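Local coordinates for protein ribosomal RNA small subunit methyltransferase E (Legionella pneumophila, PDB 5O95) that probably methylates the N3 position of a specific uridine in 16S rRNA of the small ribosomal subunit, using S-adenosyl-L-methionine as methyl donor, at residues L170-H175 / P190-I195. Residues are numbered along the deposited sequence; the frame is centred on the assembly and turned at random. Where two conformers were deposited one is given.
Sequences LKLILH and PDVALI
Ile173 and Ile195 meet across neighbouring parallel strands in the six-stranded sheet of the SPOUT methyltransferase domain. The axes of 170-174 and 191-195 approach to 4.6 Å with their N-to-C directions nearly parallel, and four backbone hydrogen bonds link them. Leu172 contributes both its polar backbone atoms, N to Ala193 O (2.8 Å) and O from Ile195 N; in the latter bond the donor is tilted 21° from the carbonyl plane.

Both isoleucines lie on one face of the sheet, where Ile195 packs on Phe162 and Val163 of helix 159-165. Their side chains cross obliquely: Ile173 has CG1 anti to its backbone N (chi1 180°), which lays CG1 3.9 Å from Ile195 CB and lets CD1 continue to Ile195 CG2 at 4.0 Å. Ala193 shares this face, as does Lys171, whose NZ hydrogen-bonds to the carbonyl of His213.

The other face, covered in part by helix 227-242, is wholly aliphatic here. Leu170 and Val192 run alongside each other, pointing the same way, with Leu170 CD2 3.9 Å from Val192 CG2. Val192 CG2 is also met by Leu172 CD1 at 4.0 Å, so one valine branch serves two leucines. Farther along, Leu194 CD1 reaches Leu172 CB. Leu174, an S-adenosyl-L-methionine-binding residue whose side chain touches Leu220 of the same site, ends the strand toward the cofactor pocket; its N donates to Ile195 O at 3.0 Å, with an N-H...O angle of 171°.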
loop_
_atom_site.group_PDB
_atom_site.type_symbol
_atom_site.label_atom_id
_atom_site.label_comp_id
_atom_site.label_asym_id
_atom_site.label_seq_id
_atom_site.Cartn_x
_atom_site.Cartn_y
_atom_site.Cartn_z
ATOM N N LEU B 170 7.217 -22.484 -4.218
ATOM C CA LEU B 170 5.836 -22.125 -4.500
ATOM C C LEU B 170 5.851 -21.020 -5.543
ATOM O O LEU B 170 6.602 -20.049 -5.409
ATOM C CB LEU B 170 5.144 -21.635 -3.226
ATOM C CG LEU B 170 3.706 -21.121 -3.385
ATOM C CD1 LEU B 170 2.778 -22.227 -3.892
ATOM C CD2 LEU B 170 3.214 -20.557 -2.053
ATOM N N LYS B 171 5.042 -21.169 -6.587
ATOM C CA LYS B 171 5.056 -20.228 -7.699
ATOM C C LYS B 171 3.629 -19.775 -7.967
ATOM O O LYS B 171 2.761 -20.596 -8.277
ATOM C CB LYS B 171 5.694 -20.865 -8.936
ATOM C CG LYS B 171 7.163 -21.226 -8.716
ATOM C CD LYS B 171 7.840 -21.805 -9.950
ATOM C CE LYS B 171 7.421 -23.242 -10.200
ATOM N NZ LYS B 171 8.384 -23.947 -11.120
ATOM N N LEU B 172 3.388 -18.478 -7.799
ATOM C CA LEU B 172 2.048 -17.925 -7.881
ATOM C C LEU B 172 1.998 -16.803 -8.905
ATOM O O LEU B 172 2.978 -16.095 -9.141
ATOM C CB LEU B 172 1.612 -17.373 -6.532
ATOM C CG LEU B 172 1.627 -18.383 -5.397
ATOM C CD1 LEU B 172 1.356 -17.638 -4.086
ATOM C CD2 LEU B 172 0.596 -19.463 -5.615
ATOM N N ILE B 173 0.828 -16.637 -9.512
ATOM C CA ILE B 173 0.601 -15.532 -10.429
ATOM C C ILE B 173 -0.756 -14.931 -10.096
ATOM O O ILE B 173 -1.732 -15.660 -9.900
ATOM C CB ILE B 173 0.697 -15.998 -11.899
ATOM C CG1 ILE B 173 0.451 -14.841 -12.871
ATOM C CG2 ILE B 173 -0.207 -17.200 -12.150
ATOM C CD1 ILE B 173 0.884 -15.184 -14.286
ATOM N N LEU B 174 -0.809 -13.605 -9.992
ATOM C CA LEU B 174 -2.078 -12.910 -9.784
ATOM C C LEU B 174 -2.855 -12.916 -11.090
ATOM O O LEU B 174 -2.580 -12.130 -11.998
ATOM C CB LEU B 174 -1.846 -11.486 -9.298
ATOM C CG LEU B 174 -1.629 -11.317 -7.798
ATOM C CD1 LEU B 174 -1.490 -9.851 -7.470
ATOM C CD2 LEU B 174 -2.805 -11.921 -7.045
ATOM N N HIS B 175 -3.839 -13.812 -11.185
ATOM C CA HIS B 175 -4.656 -13.924 -12.385
ATOM C C HIS B 175 -5.968 -14.584 -12.004
ATOM O O HIS B 175 -5.960 -15.557 -11.240
ATOM C CB HIS B 175 -3.946 -14.748 -13.464
ATOM C CG HIS B 175 -4.613 -14.685 -14.804
ATOM N ND1 HIS B 175 -5.233 -15.773 -15.378
ATOM C CD2 HIS B 175 -4.777 -13.657 -15.670
ATOM C CE1 HIS B 175 -5.746 -15.421 -16.544
ATOM N NE2 HIS B 175 -5.483 -14.141 -16.746
ATOM N N PRO B 190 10.531 -22.427 2.256
ATOM C CA PRO B 190 11.557 -21.386 2.086
ATOM C C PRO B 190 11.166 -20.147 1.290
ATOM O O PRO B 190 11.487 -19.035 1.717
ATOM C CB PRO B 190 12.688 -22.123 1.354
ATOM C CG PRO B 190 11.991 -23.210 0.584
ATOM C CD PRO B 190 10.787 -23.612 1.415
ATOM N N ASP B 191 10.507 -20.319 0.146
ATOM C CA ASP B 191 10.449 -19.226 -0.806
ATOM C C ASP B 191 9.199 -19.306 -1.669
ATOM O O ASP B 191 8.524 -20.336 -1.751
ATOM C CB ASP B 191 11.713 -19.155 -1.677
ATOM C CG ASP B 191 12.039 -20.473 -2.370
ATOM O OD1 ASP B 191 11.243 -21.426 -2.302
ATOM O OD2 ASP B 191 13.113 -20.548 -2.999
ATOM N N VAL B 192 8.909 -18.186 -2.316
ATOM C CA VAL B 192 7.750 -18.076 -3.194
ATOM C C VAL B 192 8.092 -17.081 -4.290
ATOM O O VAL B 192 8.696 -16.036 -4.028
ATOM C CB VAL B 192 6.481 -17.689 -2.399
ATOM C CG1 VAL B 192 6.702 -16.429 -1.596
ATOM C CG2 VAL B 192 5.276 -17.526 -3.328
ATOM N N ALA B 193 7.722 -17.423 -5.525
ATOM C CA ALA B 193 7.796 -16.502 -6.653
ATOM C C ALA B 193 6.383 -16.014 -6.922
ATOM O O ALA B 193 5.443 -16.811 -6.923
ATOM C CB ALA B 193 8.367 -17.182 -7.899
ATOM N N LEU B 194 6.231 -14.704 -7.070
ATOM C CA LEU B 194 4.926 -14.094 -7.304
ATOM C C LEU B 194 5.025 -13.184 -8.512
ATOM O O LEU B 194 5.810 -12.229 -8.507
ATOM C CB LEU B 194 4.510 -13.261 -6.089
ATOM C CG LEU B 194 3.257 -12.407 -6.225
ATOM C CD1 LEU B 194 2.034 -13.296 -6.351
ATOM C CD2 LEU B 194 3.169 -11.469 -5.020
ATOM N N ILE B 195 4.201 -13.458 -9.520
ATOM C CA ILE B 195 4.102 -12.637 -10.721
ATOM C C ILE B 195 2.896 -11.719 -10.580
ATOM O O ILE B 195 1.764 -12.190 -10.419
ATOM C CB ILE B 195 3.953 -13.507 -11.977
ATOM C CG1 ILE B 195 5.204 -14.361 -12.181
ATOM C CG2 ILE B 195 3.734 -12.614 -13.202
ATOM C CD1 ILE B 195 5.120 -15.291 -13.353
#